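Local coordinates for colicin-m immunity protein (Escherichia coli, PDB 4AEQ) that protects Escherichia coli cells that carry the colicin M plasmid against colicin M, and is present here as a domain-swapped dimer of its residues after the N-terminal part, at residues Q40-E45 against F71-P76; I49-I54 against L67-K72. One frame throughout, in Å; residues are numbered along the deposited sequence. Where two conformers were deposited one is given.

Interaction 1. Residues Q40-E45 against F71-P76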
# COMPACT_ATOMS: atom_id res chain seq x y z
N GLN A 40 1.28 17.50 0.31
CA GLN A 40 1.17 18.91 -0.06
C GLN A 40 -0.03 19.58 0.61
O GLN A 40 -0.01 20.78 0.88
CB GLN A 40 1.08 19.06 -1.58
CG GLN A 40 -0.14 18.37 -2.17
CD GLN A 40 -0.26 18.55 -3.67
OE1 GLN A 40 0.72 18.87 -4.34
NE2 GLN A 40 -1.46 18.36 -4.20
N LEU A 41 -1.07 18.80 0.90
CA LEU A 41 -2.29 19.32 1.52
C LEU A 41 -2.14 19.56 3.02
O LEU A 41 -2.61 20.57 3.56
CB LEU A 41 -3.43 18.34 1.32
CG LEU A 41 -4.02 18.15 -0.08
CD1 LEU A 41 -3.24 18.92 -1.16
CD2 LEU A 41 -4.11 16.66 -0.39
N LEU A 42 -1.50 18.62 3.70
CA LEU A 42 -1.30 18.74 5.14
C LEU A 42 -0.18 19.73 5.42
O LEU A 42 -0.16 20.38 6.46
CB LEU A 42 -0.99 17.38 5.76
CG LEU A 42 -2.11 16.34 5.70
CD1 LEU A 42 -1.65 15.02 6.30
CD2 LEU A 42 -3.35 16.84 6.43
N GLY A 43 0.74 19.85 4.47
CA GLY A 43 1.86 20.75 4.61
C GLY A 43 3.03 20.12 5.35
O GLY A 43 3.97 20.81 5.73
N THR A 44 2.95 18.81 5.58
CA THR A 44 4.02 18.10 6.24
C THR A 44 4.03 16.62 5.86
O THR A 44 3.00 16.06 5.50
CB THR A 44 3.90 18.21 7.77
OG1 THR A 44 4.98 17.51 8.40
CG2 THR A 44 2.57 17.63 8.23
N GLU A 45 5.21 16.00 5.93
CA GLU A 45 5.34 14.56 5.77
C GLU A 45 5.00 13.83 7.07
O GLU A 45 4.73 12.63 7.07
CB GLU A 45 6.77 14.19 5.36
CG GLU A 45 7.00 14.10 3.87
CD GLU A 45 8.39 13.59 3.53
OE1 GLU A 45 9.20 13.40 4.46
OE2 GLU A 45 8.66 13.37 2.33
N PHE A 71 -8.77 7.48 11.52
CA PHE A 71 -7.92 8.47 12.17
C PHE A 71 -7.93 9.77 11.38
O PHE A 71 -8.34 9.79 10.23
CB PHE A 71 -6.49 7.94 12.36
CG PHE A 71 -5.77 7.63 11.07
CD1 PHE A 71 -5.91 6.39 10.46
CD2 PHE A 71 -4.93 8.57 10.49
CE1 PHE A 71 -5.24 6.10 9.28
CE2 PHE A 71 -4.26 8.28 9.31
CZ PHE A 71 -4.41 7.05 8.71
N LYS A 72 -7.49 10.84 12.02
CA LYS A 72 -7.33 12.12 11.37
C LYS A 72 -5.85 12.50 11.39
O LYS A 72 -5.17 12.30 12.39
CB LYS A 72 -8.15 13.19 12.10
CG LYS A 72 -9.64 13.04 11.92
CD LYS A 72 -10.41 13.92 12.90
CE LYS A 72 -10.31 13.38 14.32
NZ LYS A 72 -11.11 14.17 15.28
N ALA A 73 -5.36 13.03 10.28
CA ALA A 73 -3.99 13.51 10.21
C ALA A 73 -4.01 15.03 10.09
O ALA A 73 -4.78 15.57 9.29
CB ALA A 73 -3.27 12.89 9.02
N GLU A 74 -3.19 15.71 10.88
CA GLU A 74 -3.21 17.17 10.96
C GLU A 74 -1.84 17.76 10.67
O GLU A 74 -0.86 17.44 11.34
CB GLU A 74 -3.68 17.62 12.34
CG GLU A 74 -4.97 16.97 12.80
CD GLU A 74 -4.81 16.16 14.07
OE1 GLU A 74 -4.74 16.78 15.16
OE2 GLU A 74 -4.76 14.92 13.99
N GLY A 75 -1.77 18.58 9.62
CA GLY A 75 -0.59 19.37 9.32
C GLY A 75 -0.83 20.84 9.60
O GLY A 75 -1.92 21.24 10.01
N PRO A 76 0.20 21.67 9.38
CA PRO A 76 -0.01 23.11 9.53
C PRO A 76 -0.89 23.68 8.42
O PRO A 76 -1.53 24.72 8.63
CB PRO A 76 1.41 23.68 9.43
CG PRO A 76 2.18 22.66 8.66
CD PRO A 76 1.58 21.33 9.02
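L42, the last residue of helix 17-42, reaches A73 and G75 with its side chain. Its CB lies 4.1 Å from CA of G75, just past the end of strand 66-74. CG stands anti to the carbonyl carbon (chi1 -66°), and from it the two methyls fork over the strand: CD1 meets the CB of A73 at 3.8 Å, methyl against methyl, while CD2 rests 3.4 Å from the carbonyl O of A73. A small alanine lets the branched leucine come this near, and Y28 of the second subunit packs on both residues. L42 also has a backbone hydrogen bond with D77, and its O takes a CA-H...O contact from G75 CA at 3.1 Å, a closeness that glycine, with no side chain, suits. P76 follows, with its CD 3.2 Å from L42 O. T44 comes in crosswise to the proline ring and lays its CG2 3.9 Å from P76 CD, while its OG1 bonds to the backbone N of I46. G43, with positive phi (86°), turns the chain out of the helix. The arrangement is a helix C-terminus closed by a glycine of positive phi, packed against the end of a strand in the YebF/Cmi fold.

Interaction 2. Residues I49-I54 against L67-K72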
# COMPACT_ATOMS: atom_id res chain seq x y z
N ILE A 49 -1.26 12.57 14.44
CA ILE A 49 -2.34 11.62 14.25
C ILE A 49 -3.29 11.61 15.44
O ILE A 49 -2.86 11.46 16.58
CB ILE A 49 -1.82 10.18 14.02
CG1 ILE A 49 -0.80 10.13 12.87
CG2 ILE A 49 -2.98 9.24 13.73
CD1 ILE A 49 -1.36 10.58 11.54
N THR A 50 -4.58 11.79 15.16
CA THR A 50 -5.59 11.66 16.20
C THR A 50 -6.48 10.46 15.88
O THR A 50 -6.78 10.18 14.73
CB THR A 50 -6.43 12.94 16.37
OG1 THR A 50 -6.87 13.40 15.09
CG2 THR A 50 -5.61 14.03 17.03
N TRP A 51 -6.88 9.75 16.92
CA TRP A 51 -7.61 8.51 16.74
C TRP A 51 -9.10 8.64 16.96
O TRP A 51 -9.56 9.46 17.75
CB TRP A 51 -7.03 7.42 17.64
CG TRP A 51 -5.58 7.19 17.42
CD1 TRP A 51 -4.55 7.58 18.22
CD2 TRP A 51 -4.98 6.54 16.29
NE1 TRP A 51 -3.35 7.20 17.68
CE2 TRP A 51 -3.58 6.57 16.49
CE3 TRP A 51 -5.48 5.95 15.13
CZ2 TRP A 51 -2.69 6.01 15.58
CZ3 TRP A 51 -4.59 5.39 14.23
CH2 TRP A 51 -3.21 5.43 14.45
N GLU A 52 -9.86 7.85 16.21
CA GLU A 52 -11.30 7.75 16.39
C GLU A 52 -11.61 6.33 16.83
O GLU A 52 -10.81 5.42 16.60
CB GLU A 52 -12.01 8.11 15.09
CG GLU A 52 -11.60 9.48 14.57
CD GLU A 52 -12.27 9.85 13.26
OE1 GLU A 52 -12.98 9.01 12.68
OE2 GLU A 52 -12.08 11.01 12.82
N LYS A 53 -12.75 6.13 17.49
CA LYS A 53 -13.06 4.82 18.04
C LYS A 53 -13.08 3.73 16.97
O LYS A 53 -13.62 3.91 15.89
CB LYS A 53 -14.39 4.83 18.80
CG LYS A 53 -14.80 3.46 19.32
CD LYS A 53 -16.13 3.50 20.05
CE LYS A 53 -17.15 4.32 19.28
NZ LYS A 53 -18.53 3.85 19.53
N ILE A 54 -12.47 2.59 17.30
CA ILE A 54 -12.48 1.44 16.42
C ILE A 54 -13.72 0.58 16.68
O ILE A 54 -13.97 0.17 17.81
CB ILE A 54 -11.23 0.57 16.63
CG1 ILE A 54 -9.97 1.35 16.23
CG2 ILE A 54 -11.34 -0.73 15.85
CD1 ILE A 54 -8.67 0.61 16.52
N LEU A 67 -9.31 -5.11 10.43
CA LEU A 67 -9.67 -4.12 11.43
C LEU A 67 -9.73 -2.76 10.78
O LEU A 67 -8.78 -2.34 10.12
CB LEU A 67 -8.65 -4.10 12.57
CG LEU A 67 -8.60 -5.31 13.50
CD1 LEU A 67 -7.59 -5.06 14.62
CD2 LEU A 67 -9.98 -5.60 14.06
N LEU A 68 -10.83 -2.05 10.98
CA LEU A 68 -10.97 -0.71 10.42
C LEU A 68 -10.56 0.32 11.47
O LEU A 68 -11.22 0.47 12.49
CB LEU A 68 -12.41 -0.48 9.96
CG LEU A 68 -12.71 0.84 9.25
CD1 LEU A 68 -11.88 0.97 7.99
CD2 LEU A 68 -14.20 0.93 8.92
N VAL A 69 -9.46 1.02 11.21
CA VAL A 69 -8.93 2.01 12.12
C VAL A 69 -9.07 3.39 11.49
O VAL A 69 -8.30 3.76 10.61
CB VAL A 69 -7.43 1.75 12.34
CG1 VAL A 69 -6.84 2.73 13.34
CG2 VAL A 69 -7.20 0.30 12.78
N PRO A 70 -10.05 4.15 11.97
CA PRO A 70 -10.24 5.54 11.53
C PRO A 70 -9.26 6.46 12.22
O PRO A 70 -8.96 6.26 13.40
CB PRO A 70 -11.67 5.85 11.98
CG PRO A 70 -11.87 5.00 13.18
CD PRO A 70 -11.09 3.73 12.93
N PHE A 71 -8.77 7.48 11.52
CA PHE A 71 -7.92 8.47 12.17
C PHE A 71 -7.93 9.77 11.38
O PHE A 71 -8.34 9.79 10.23
CB PHE A 71 -6.49 7.94 12.36
CG PHE A 71 -5.77 7.63 11.07
CD1 PHE A 71 -5.91 6.39 10.46
CD2 PHE A 71 -4.93 8.57 10.49
CE1 PHE A 71 -5.24 6.10 9.28
CE2 PHE A 71 -4.26 8.28 9.31
CZ PHE A 71 -4.41 7.05 8.71
N LYS A 72 -7.49 10.84 12.02
CA LYS A 72 -7.33 12.12 11.37
C LYS A 72 -5.85 12.50 11.39
O LYS A 72 -5.17 12.30 12.39
CB LYS A 72 -8.15 13.19 12.10
CG LYS A 72 -9.64 13.04 11.92
CD LYS A 72 -10.41 13.92 12.90
CE LYS A 72 -10.31 13.38 14.32
NZ LYS A 72 -11.11 14.17 15.28
O HOH W 1 -8.60 4.58 15.51
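T50 and K72 form an antiparallel hydrogen-bonded pair, T50 N giving its proton to K72 O at 2.9 Å, in the carbonyl plane, and K72 N returning one to T50 O. Their side chains share one face. In the conformer described T50 holds OG1 between its backbone N and carbonyl carbon (chi1 48°), 3.3 Å from K72 CB, and it probably bonds to OE2 of E74. The lysine bends at chi3 (-71°), bringing CE to 3.5 Å from T50 OG1.

On the other face W51 and F71, a non-hydrogen-bonded pair, lie side by side. Their rings are oblique, planes at 59°, and the six-membered indole ring does the touching: CE3 lies 3.6 Å from F71 CB and CZ3 3.6 Å from V69 CG1. I49 CG2 reaches both rings, over a face of the indole and 3.8 Å from F71 CD2. F71, buried, suits the face covered by the second subunit, whose Y28 meets it edge-to-face.

Beyond W51 the first chain leaves the ladder. The bond from E52 N to P70 O is weak; a water donates to E52 O and P70 O. P70, lacking an N-H, fits here, its ring against E52 CB. Buried I54 sets CD1 4.0 Å from V69 CG2 and CG2 3.6 Å from L68 O. This is an antiparallel pairing of the strand outermost within this chain with its neighbour in the YebF/Cmi sheet.

Overall arrangement
Strand 66-74 ties the two contacts together: interaction 2 pairs it with strand 48-51, and interaction 1 sets its far end against the close of helix 17-42, the centres lying about 15 Å apart. F71 and K72 belong to both ranges. The chain leaving the helix in 40-45 soon becomes strand 48-51, and strands 48-51 and 66-74 are neighbours in the sheet. The contacts meet on either face of it: E74 OE2 lies 2.8 Å from T50 OG1, a probable hydrogen bond, and A73 CB packs 3.9 Å from I49 CD1. Y28 of the second subunit packs on L42, A73, I49 and F71, so one aromatic side chain spans both contacts in the domain-swapped dimer.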